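Local coordinates for protein tRNA(Phe) 7-((3-amino-3-carboxypropyl)-4-demethylwyosine(37)-N(4))-methyltransferase 1 (Pyrococcus horikoshii, PDB 2IT2) that probably transfers a methyl group from S-adenosyl-L-methionine to N-4 of the demethylwyosine derivative at position 37 of tRNA(Phe) during wyosine derivative biosynthesis, at residues B[45-49]-B[117-121]; B[60-66]-B[96-102]; B[153-157]-B[169-173]. One frame throughout, in Å; residues are numbered along the deposited sequence.

Overall arrangement
Reading from the N terminus, 45-49 leads into strand 48-63, whose far end runs into 60-66. Strand 98-112 returns antiparallel to it, and helix 115-127 follows. Interaction 1 packs the turn into strand 48-63, and the strand's first residue, on that helix and so closes the larger loop; interaction 2, which pairs the distant ends of the two strands, is nested inside it, with centres about 38 Å apart. Interaction 3 comes later, in series with both, and sets strand 153-159 against helix 167-194. It adjoins interaction 2, centres about 12 Å apart, because strands 98-112 and 153-159 are sheet neighbours. Interactions 2 and 3 touch the second subunit. Interaction 1 lies across the chain's centre from both.

Interaction 1. Residues B[45-49]-B[117-121]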
loop_
_atom_site.group_PDB
_atom_site.type_symbol
_atom_site.label_atom_id
_atom_site.label_comp_id
_atom_site.label_asym_id
_atom_site.label_seq_id
_atom_site.Cartn_x
_atom_site.Cartn_y
_atom_site.Cartn_z
ATOM N N ILE B 45 14.081 20.242 -10.234
ATOM C CA ILE B 45 15.139 19.295 -10.615
ATOM C C ILE B 45 14.870 18.898 -12.060
ATOM O O ILE B 45 13.759 18.520 -12.415
ATOM C CB ILE B 45 15.143 18.024 -9.718
ATOM C CG1 ILE B 45 15.203 18.447 -8.249
ATOM C CG2 ILE B 45 16.357 17.133 -10.067
ATOM C CD1 ILE B 45 16.420 19.281 -7.904
ATOM N N GLU B 46 15.904 18.985 -12.890
ATOM C CA GLU B 46 15.793 18.713 -14.321
ATOM C C GLU B 46 15.138 17.405 -14.761
ATOM O O GLU B 46 14.278 17.413 -15.635
ATOM C CB GLU B 46 17.182 18.834 -14.971
ATOM C CG GLU B 46 17.194 18.756 -16.489
ATOM C CD GLU B 46 18.564 19.053 -17.062
ATOM O OE1 GLU B 46 19.511 18.302 -16.745
ATOM O OE2 GLU B 46 18.692 20.039 -17.822
ATOM N N ASN B 47 15.510 16.289 -14.147
ATOM C CA ASN B 47 14.977 14.995 -14.560
ATOM C C ASN B 47 13.682 14.476 -13.940
ATOM O O ASN B 47 13.372 13.290 -14.085
ATOM C CB ASN B 47 16.059 13.933 -14.398
ATOM C CG ASN B 47 17.310 14.276 -15.162
ATOM O OD1 ASN B 47 17.239 14.871 -16.235
ATOM N ND2 ASN B 47 18.463 13.901 -14.623
ATOM N N TYR B 48 12.914 15.356 -13.304
ATOM C CA TYR B 48 11.656 14.949 -12.666
ATOM C C TYR B 48 10.567 16.005 -12.834
ATOM O O TYR B 48 10.849 17.149 -13.151
ATOM C CB TYR B 48 11.861 14.768 -11.159
ATOM C CG TYR B 48 12.966 13.812 -10.785
ATOM C CD1 TYR B 48 12.776 12.437 -10.868
ATOM C CD2 TYR B 48 14.210 14.287 -10.363
ATOM C CE1 TYR B 48 13.788 11.549 -10.552
ATOM C CE2 TYR B 48 15.239 13.404 -10.039
ATOM C CZ TYR B 48 15.022 12.031 -10.145
ATOM O OH TYR B 48 16.051 11.134 -9.946
ATOM N N PHE B 49 9.319 15.591 -12.622
ATOM C CA PHE B 49 8.162 16.497 -12.639
ATOM C C PHE B 49 7.095 15.842 -11.773
ATOM O O PHE B 49 7.134 14.636 -11.549
ATOM C CB PHE B 49 7.626 16.788 -14.059
ATOM C CG PHE B 49 7.139 15.578 -14.813
ATOM C CD1 PHE B 49 5.855 15.071 -14.600
ATOM C CD2 PHE B 49 7.945 14.963 -15.781
ATOM C CE1 PHE B 49 5.383 13.974 -15.331
ATOM C CE2 PHE B 49 7.479 13.862 -16.517
ATOM C CZ PHE B 49 6.195 13.367 -16.293
ATOM N N ASP B 117 17.085 7.462 -13.108
ATOM C CA ASP B 117 16.619 8.598 -12.311
ATOM C C ASP B 117 15.508 8.127 -11.390
ATOM O O ASP B 117 15.460 8.510 -10.231
ATOM C CB ASP B 117 16.101 9.740 -13.196
ATOM C CG ASP B 117 17.196 10.387 -14.014
ATOM O OD1 ASP B 117 18.296 10.604 -13.459
ATOM O OD2 ASP B 117 16.956 10.684 -15.204
ATOM N N ALA B 118 14.624 7.283 -11.913
ATOM C CA ALA B 118 13.526 6.774 -11.104
ATOM C C ALA B 118 14.029 5.969 -9.912
ATOM O O ALA B 118 13.578 6.163 -8.785
ATOM C CB ALA B 118 12.616 5.925 -11.953
ATOM N N VAL B 119 14.962 5.052 -10.148
ATOM C CA VAL B 119 15.485 4.243 -9.051
ATOM C C VAL B 119 16.209 5.093 -8.004
ATOM O O VAL B 119 16.140 4.811 -6.806
ATOM C CB VAL B 119 16.432 3.161 -9.583
ATOM C CG1 VAL B 119 17.062 2.389 -8.430
ATOM C CG2 VAL B 119 15.661 2.229 -10.483
ATOM N N LYS B 120 16.912 6.129 -8.452
ATOM C CA LYS B 120 17.593 7.006 -7.514
ATOM C C LYS B 120 16.577 7.676 -6.593
ATOM O O LYS B 120 16.810 7.787 -5.397
ATOM C CB LYS B 120 18.369 8.087 -8.251
ATOM C CG LYS B 120 19.639 7.596 -8.886
ATOM C CD LYS B 120 20.301 8.713 -9.670
ATOM C CE LYS B 120 20.586 9.940 -8.800
ATOM N NZ LYS B 120 21.459 9.631 -7.633
ATOM N N LEU B 121 15.456 8.123 -7.156
ATOM C CA LEU B 121 14.422 8.792 -6.366
ATOM C C LEU B 121 13.737 7.830 -5.402
ATOM O O LEU B 121 13.455 8.185 -4.264
ATOM C CB LEU B 121 13.375 9.433 -7.292
ATOM C CG LEU B 121 12.103 10.019 -6.641
ATOM C CD1 LEU B 121 12.475 11.101 -5.638
ATOM C CD2 LEU B 121 11.180 10.608 -7.709
HETATM O O HOH W 1 18.428 11.802 -11.181
#
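Tyr48 reaches from the start of strand 48-63 to helix 115-127 and places its phenol against the first turn of the helix segment 117-121. Its OH donates a hydrogen bond to the backbone O of Asp117, 2.7 Å away. That carbonyl lies at the edge of the Tyr48 ring, near its plane, whereas the hydroxyl approaches from above the carbonyl plane, with a C=O...OH angle of 113°. Leu121 N, the donor of the regular helical bond, comes to the same Asp117 O from the opposite face, so one oxygen is gripped by two donors. With CG anti to its carbonyl carbon (chi1 -55°), Tyr48 directs its ring across to the helix. Along one side of the ring, Tyr48 CE1 rests 3.9 Å from Leu121 CB, and Leu121 CD2 lies alongside CE1 and CD1, the two side chains running antiparallel past one another.

Beside the phenol, Asn47 and Asp117 stand roughly perpendicular as side chains, their amide and carboxylate planes only 25° apart. The nearest approach is Asn47 CB to Asp117 OD2, 3.5 Å; OD2 also has a hydrogen-bond partner outside the two segments. A water completes the polar side: it donates to Tyr48 OH at 2.8 Å and to Asp117 OD1 at 2.6 Å, tying phenol and carboxylate together. Replacing Tyr48 with a phenylalanine would probably leave Asp117 O with its helical donor but without the phenol's bond, and the water without one of its acceptors. Val110 and Ala112 of strand 98-112 also touch Tyr48. The hydroxyl thus acts as donor to the backbone and acceptor from the water, which fixes the direction of its O-H, while the ring behind it packs on leucine: one side chain joins the helix by an apolar flank and a polar end.

Interaction 2. Residues B[60-66]-B[96-102]; sequences VMEMPHF and SGQLWFL
Trp100 and Met63, selenomethionine here, meet at the apolar centre, on the sheet face that Met61 and Gln98 share. The Met63 CE methyl lies over a face of the indole, 3.7 Å from the centroid of the five-membered ring, a CH-pi contact. Met63 CG sits between its backbone N and carbonyl carbon (chi1 58°), and the bend at chi3 brings the methyl to the ring. The six-membered ring is covered by Phe66: CD1 stands 3.5 Å above the indole plane, with the two ring planes turned by 44°. Leu102 CD1 extends this patch to Met61 CG, 3.7 Å away, and Ile176 of the second subunit packs on Trp100. On the other face Val60 CG1 touches Leu99 CD1 and Val60 CG2 comes to Phe101 CD2, with Val87 of helix 84-91 against Val60 and Phe101.

Between these layers the backbones pair at Met61 with Trp100 and at Met63 with Gln98. Trp100 N to Met61 O, 2.8 Å, is nearly straight, and Gln98 N to Met63 O is equally short. Further out, the indole edge turns polar: Trp100 NE1 donates to Gln98 OE1 at 3.0 Å, the oxygen lying in the indole plane while NE1 stands above the plane of the amide. This bond restrains the Gln98 amide, whose OE1 also lies 2.9 Å from Phe66 N. At the outer end of the strand pair, Glu62 OE1 takes a weak bond from Ser96 N, 3.4 Å; its main partner is His94 ND1, and Arg95 N also bonds to it. At Gly97, with positive phi, a side chain would run into Met63 O. Alternating hydrogen-bonded and non-hydrogen-bonded pairs make this an antiparallel strand pair, segments 60-63 and 98-102 running at 145°, within the antiparallel sheet of this TYW3-family protein.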
loop_
_atom_site.group_PDB
_atom_site.type_symbol
_atom_site.label_atom_id
_atom_site.label_comp_id
_atom_site.label_asym_id
_atom_site.label_seq_id
_atom_site.Cartn_x
_atom_site.Cartn_y
_atom_site.Cartn_z
ATOM N N VAL B 60 -13.595 10.669 8.154
ATOM C CA VAL B 60 -14.692 9.973 8.794
ATOM C C VAL B 60 -15.602 9.809 7.595
ATOM O O VAL B 60 -16.109 10.794 7.050
ATOM C CB VAL B 60 -15.402 10.804 9.862
ATOM C CG1 VAL B 60 -16.699 10.113 10.240
ATOM C CG2 VAL B 60 -14.514 10.939 11.090
HETATM N N MSE B 61 -15.784 8.574 7.156
HETATM C CA MSE B 61 -16.600 8.331 5.982
HETATM C C MSE B 61 -17.436 7.071 6.080
HETATM O O MSE B 61 -17.119 6.155 6.838
HETATM C CB MSE B 61 -15.702 8.284 4.739
HETATM C CG MSE B 61 -14.559 7.287 4.806
HETATM SE SE MSE B 61 -15.083 5.498 4.325
HETATM C CE MSE B 61 -14.560 5.461 2.473
ATOM N N GLU B 62 -18.533 7.049 5.333
ATOM C CA GLU B 62 -19.402 5.886 5.327
ATOM C C GLU B 62 -19.411 5.223 3.960
ATOM O O GLU B 62 -19.441 5.890 2.927
ATOM C CB GLU B 62 -20.834 6.253 5.739
ATOM C CG GLU B 62 -21.464 7.409 4.997
ATOM C CD GLU B 62 -22.905 7.660 5.434
ATOM O OE1 GLU B 62 -23.171 7.704 6.659
ATOM O OE2 GLU B 62 -23.773 7.821 4.552
HETATM N N MSE B 63 -19.363 3.898 3.966
HETATM C CA MSE B 63 -19.362 3.125 2.732
HETATM C C MSE B 63 -20.087 1.807 2.976
HETATM O O MSE B 63 -20.168 1.342 4.109
HETATM C CB MSE B 63 -17.922 2.876 2.270
HETATM C CG MSE B 63 -17.032 2.143 3.268
HETATM SE SE MSE B 63 -15.186 2.078 2.682
HETATM C CE MSE B 63 -14.303 2.222 4.387
ATOM N N PRO B 64 -20.626 1.188 1.913
ATOM C CA PRO B 64 -21.347 -0.082 2.054
ATOM C C PRO B 64 -20.522 -1.174 2.722
ATOM O O PRO B 64 -20.988 -1.845 3.645
ATOM C CB PRO B 64 -21.719 -0.424 0.615
ATOM C CG PRO B 64 -20.602 0.182 -0.177
ATOM C CD PRO B 64 -20.431 1.526 0.493
ATOM N N HIS B 65 -19.296 -1.347 2.242
ATOM C CA HIS B 65 -18.375 -2.338 2.779
ATOM C C HIS B 65 -16.955 -1.788 2.727
ATOM O O HIS B 65 -16.612 -1.013 1.837
ATOM C CB HIS B 65 -18.462 -3.637 1.978
ATOM C CG HIS B 65 -19.832 -4.245 1.971
ATOM N ND1 HIS B 65 -20.890 -3.679 1.305
ATOM C CD2 HIS B 65 -20.310 -5.358 2.578
ATOM C CE1 HIS B 65 -21.973 -4.417 1.497
ATOM N NE2 HIS B 65 -21.647 -5.438 2.265
ATOM N N PHE B 66 -16.132 -2.190 3.687
ATOM C CA PHE B 66 -14.757 -1.720 3.750
ATOM C C PHE B 66 -14.014 -1.982 2.445
ATOM O O PHE B 66 -14.153 -3.048 1.852
ATOM C CB PHE B 66 -14.028 -2.407 4.903
ATOM C CG PHE B 66 -12.617 -1.932 5.095
ATOM C CD1 PHE B 66 -12.352 -0.675 5.631
ATOM C CD2 PHE B 66 -11.550 -2.737 4.721
ATOM C CE1 PHE B 66 -11.039 -0.229 5.790
ATOM C CE2 PHE B 66 -10.244 -2.302 4.874
ATOM C CZ PHE B 66 -9.985 -1.048 5.408
ATOM N N SER B 96 -25.986 5.897 7.067
ATOM C CA SER B 96 -26.019 4.612 6.375
ATOM C C SER B 96 -24.669 3.963 6.114
ATOM O O SER B 96 -23.647 4.641 6.030
ATOM C CB SER B 96 -26.744 4.782 5.038
ATOM O OG SER B 96 -26.785 3.565 4.314
ATOM N N GLY B 97 -24.694 2.640 5.961
ATOM C CA GLY B 97 -23.491 1.882 5.685
ATOM C C GLY B 97 -22.570 1.803 6.878
ATOM O O GLY B 97 -22.971 2.115 7.997
ATOM N N GLN B 98 -21.338 1.376 6.630
ATOM C CA GLN B 98 -20.340 1.274 7.688
ATOM C C GLN B 98 -19.669 2.629 7.868
ATOM O O GLN B 98 -19.285 3.276 6.887
ATOM C CB GLN B 98 -19.269 0.232 7.334
ATOM C CG GLN B 98 -19.823 -1.127 6.935
ATOM C CD GLN B 98 -18.740 -2.131 6.601
ATOM O OE1 GLN B 98 -17.660 -1.770 6.128
ATOM N NE2 GLN B 98 -19.034 -3.407 6.824
ATOM N N LEU B 99 -19.548 3.064 9.119
ATOM C CA LEU B 99 -18.893 4.331 9.417
ATOM C C LEU B 99 -17.445 4.014 9.820
ATOM O O LEU B 99 -17.191 3.245 10.746
ATOM C CB LEU B 99 -19.636 5.068 10.539
ATOM C CG LEU B 99 -19.044 6.430 10.923
ATOM C CD1 LEU B 99 -19.138 7.397 9.740
ATOM C CD2 LEU B 99 -19.775 6.991 12.148
ATOM N N TRP B 100 -16.497 4.585 9.089
ATOM C CA TRP B 100 -15.081 4.341 9.348
ATOM C C TRP B 100 -14.268 5.589 9.655
ATOM O O TRP B 100 -14.547 6.677 9.132
ATOM C CB TRP B 100 -14.423 3.661 8.135
ATOM C CG TRP B 100 -14.834 2.230 7.914
ATOM C CD1 TRP B 100 -15.930 1.783 7.223
ATOM C CD2 TRP B 100 -14.184 1.066 8.437
ATOM N NE1 TRP B 100 -16.001 0.410 7.290
ATOM C CE2 TRP B 100 -14.949 -0.056 8.030
ATOM C CE3 TRP B 100 -13.037 0.861 9.213
ATOM C CZ2 TRP B 100 -14.592 -1.367 8.373
ATOM C CZ3 TRP B 100 -12.682 -0.443 9.552
ATOM C CH2 TRP B 100 -13.466 -1.540 9.135
ATOM N N PHE B 101 -13.275 5.425 10.520
ATOM C CA PHE B 101 -12.351 6.505 10.819
ATOM C C PHE B 101 -11.092 6.012 10.100
ATOM O O PHE B 101 -10.573 4.933 10.411
ATOM C CB PHE B 101 -12.117 6.629 12.331
ATOM C CG PHE B 101 -11.153 7.729 12.707
ATOM C CD1 PHE B 101 -9.775 7.519 12.624
ATOM C CD2 PHE B 101 -11.621 8.973 13.118
ATOM C CE1 PHE B 101 -8.880 8.531 12.940
ATOM C CE2 PHE B 101 -10.732 10.000 13.436
ATOM C CZ PHE B 101 -9.361 9.778 13.350
ATOM N N LEU B 102 -10.611 6.781 9.129
ATOM C CA LEU B 102 -9.448 6.371 8.350
ATOM C C LEU B 102 -8.289 7.358 8.409
ATOM O O LEU B 102 -8.490 8.575 8.497
ATOM C CB LEU B 102 -9.830 6.196 6.865
ATOM C CG LEU B 102 -11.065 5.349 6.521
ATOM C CD1 LEU B 102 -11.363 5.430 5.027
ATOM C CD2 LEU B 102 -10.840 3.910 6.946
#

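Interaction 3. Residues B[153-157]-B[169-173]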
loop_
_atom_site.group_PDB
_atom_site.type_symbol
_atom_site.label_atom_id
_atom_site.label_comp_id
_atom_site.label_asym_id
_atom_site.label_seq_id
_atom_site.Cartn_x
_atom_site.Cartn_y
_atom_site.Cartn_z
HETATM N N MSE B 153 -4.564 3.709 9.444
HETATM C CA MSE B 153 -5.504 3.223 10.444
HETATM C C MSE B 153 -6.871 3.088 9.795
HETATM O O MSE B 153 -7.234 3.853 8.891
HETATM C CB MSE B 153 -5.584 4.174 11.648
HETATM C CG MSE B 153 -6.513 3.674 12.768
HETATM SE SE MSE B 153 -6.100 4.396 14.534
HETATM C CE MSE B 153 -5.492 6.104 13.951
ATOM N N ASP B 154 -7.606 2.088 10.266
ATOM C CA ASP B 154 -8.938 1.766 9.788
ATOM C C ASP B 154 -9.709 1.305 11.009
ATOM O O ASP B 154 -9.540 0.162 11.448
ATOM C CB ASP B 154 -8.888 0.601 8.796
ATOM C CG ASP B 154 -7.884 0.814 7.683
ATOM O OD1 ASP B 154 -8.170 1.609 6.771
ATOM O OD2 ASP B 154 -6.803 0.182 7.714
ATOM N N VAL B 155 -10.529 2.187 11.571
ATOM C CA VAL B 155 -11.337 1.851 12.739
ATOM C C VAL B 155 -12.829 2.000 12.445
ATOM O O VAL B 155 -13.294 3.043 11.973
ATOM C CB VAL B 155 -10.980 2.743 13.943
ATOM C CG1 VAL B 155 -11.926 2.448 15.094
ATOM C CG2 VAL B 155 -9.531 2.501 14.361
ATOM N N LEU B 156 -13.575 0.940 12.726
ATOM C CA LEU B 156 -15.017 0.930 12.518
ATOM C C LEU B 156 -15.671 1.726 13.646
ATOM O O LEU B 156 -15.454 1.431 14.818
ATOM C CB LEU B 156 -15.522 -0.507 12.535
ATOM C CG LEU B 156 -17.017 -0.732 12.315
ATOM C CD1 LEU B 156 -17.449 -0.328 10.913
ATOM C CD2 LEU B 156 -17.287 -2.204 12.555
ATOM N N LEU B 157 -16.469 2.730 13.297
ATOM C CA LEU B 157 -17.121 3.571 14.306
ATOM C C LEU B 157 -18.598 3.242 14.507
ATOM O O LEU B 157 -19.170 3.540 15.556
ATOM C CB LEU B 157 -16.995 5.054 13.921
ATOM C CG LEU B 157 -15.587 5.642 13.778
ATOM C CD1 LEU B 157 -15.674 7.109 13.348
ATOM C CD2 LEU B 157 -14.838 5.499 15.109
ATOM N N TYR B 169 -12.619 5.835 23.841
ATOM C CA TYR B 169 -12.020 5.140 22.704
ATOM C C TYR B 169 -11.805 6.147 21.587
ATOM O O TYR B 169 -10.742 6.156 20.973
ATOM C CB TYR B 169 -12.913 3.971 22.250
ATOM C CG TYR B 169 -12.377 3.102 21.104
ATOM C CD1 TYR B 169 -11.011 2.858 20.935
ATOM C CD2 TYR B 169 -13.255 2.494 20.209
ATOM C CE1 TYR B 169 -10.537 2.019 19.891
ATOM C CE2 TYR B 169 -12.798 1.664 19.173
ATOM C CZ TYR B 169 -11.439 1.431 19.016
ATOM O OH TYR B 169 -11.010 0.625 17.969
ATOM N N LEU B 170 -12.779 7.018 21.334
ATOM C CA LEU B 170 -12.616 8.009 20.274
ATOM C C LEU B 170 -11.415 8.918 20.574
ATOM O O LEU B 170 -10.672 9.288 19.662
ATOM C CB LEU B 170 -13.892 8.843 20.097
ATOM C CG LEU B 170 -13.870 9.771 18.869
ATOM C CD1 LEU B 170 -13.730 8.938 17.601
ATOM C CD2 LEU B 170 -15.141 10.589 18.814
ATOM N N ASN B 171 -11.205 9.255 21.846
ATOM C CA ASN B 171 -10.065 10.091 22.221
ATOM C C ASN B 171 -8.731 9.397 21.928
ATOM O O ASN B 171 -7.784 10.037 21.465
ATOM C CB ASN B 171 -10.121 10.452 23.701
ATOM C CG ASN B 171 -8.938 11.281 24.128
ATOM O OD1 ASN B 171 -8.193 10.895 25.030
ATOM N ND2 ASN B 171 -8.759 12.430 23.491
ATOM N N LYS B 172 -8.656 8.097 22.200
ATOM C CA LYS B 172 -7.438 7.333 21.927
ATOM C C LYS B 172 -7.201 7.233 20.414
ATOM O O LYS B 172 -6.065 7.349 19.960
ATOM C CB LYS B 172 -7.528 5.925 22.530
ATOM C CG LYS B 172 -7.674 5.881 24.044
ATOM C CD LYS B 172 -6.467 6.486 24.735
ATOM C CE LYS B 172 -6.603 6.412 26.241
ATOM N NZ LYS B 172 -5.448 7.067 26.909
ATOM N N ILE B 173 -8.259 7.029 19.631
ATOM C CA ILE B 173 -8.128 6.931 18.177
ATOM C C ILE B 173 -7.626 8.254 17.593
ATOM O O ILE B 173 -6.749 8.265 16.715
ATOM C CB ILE B 173 -9.487 6.571 17.530
ATOM C CG1 ILE B 173 -9.889 5.157 17.946
ATOM C CG2 ILE B 173 -9.424 6.725 16.010
ATOM C CD1 ILE B 173 -11.335 4.809 17.622
#
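Ile173 and Val155 carry the centre of a helix-on-sheet packing, in which helix 167-194 lies against strand 153-159; the axes of segments 169-173 and 153-157 run nearly antiparallel, 11.3 Å apart and at 163°. Ile173 has the most surface buried, and its CD1 meets Val155 CG1 tip to tip at 3.5 Å. With CG1 anti to the carbonyl carbon (chi1 -67°) and an extended second torsion, Ile173 sends this methyl over the ring of Tyr169, one helical turn back, 3.5 Å above its plane. The methyl thus touches valine and the phenol ring at once, from directions about a right angle apart. Phe101 of the neighbouring strand also touches Ile173.

Met153, a selenomethionine, lies alongside the other end of the isoleucine. Its SE is 4.3 Å from Ile173 CG2, and the bend at chi3 carries CE to 3.7 Å from Ile173 O. At the far end, Leu157 CD2 is 4.4 Å from both Leu170 CD1 and Ile173 CD1, a looser fit, and Leu84, Leu88 and Ile91 of helix 84-91 cover Leu170.

The contact is apolar within the chain but reaches the dimer interface through the phenol of Tyr169, whose hydroxyl is hydrogen-bonded to Leu156 O of the second subunit. Within its own subunit, the same Tyr169 OH lies 3.5 Å from the CG1 methyl of Val155.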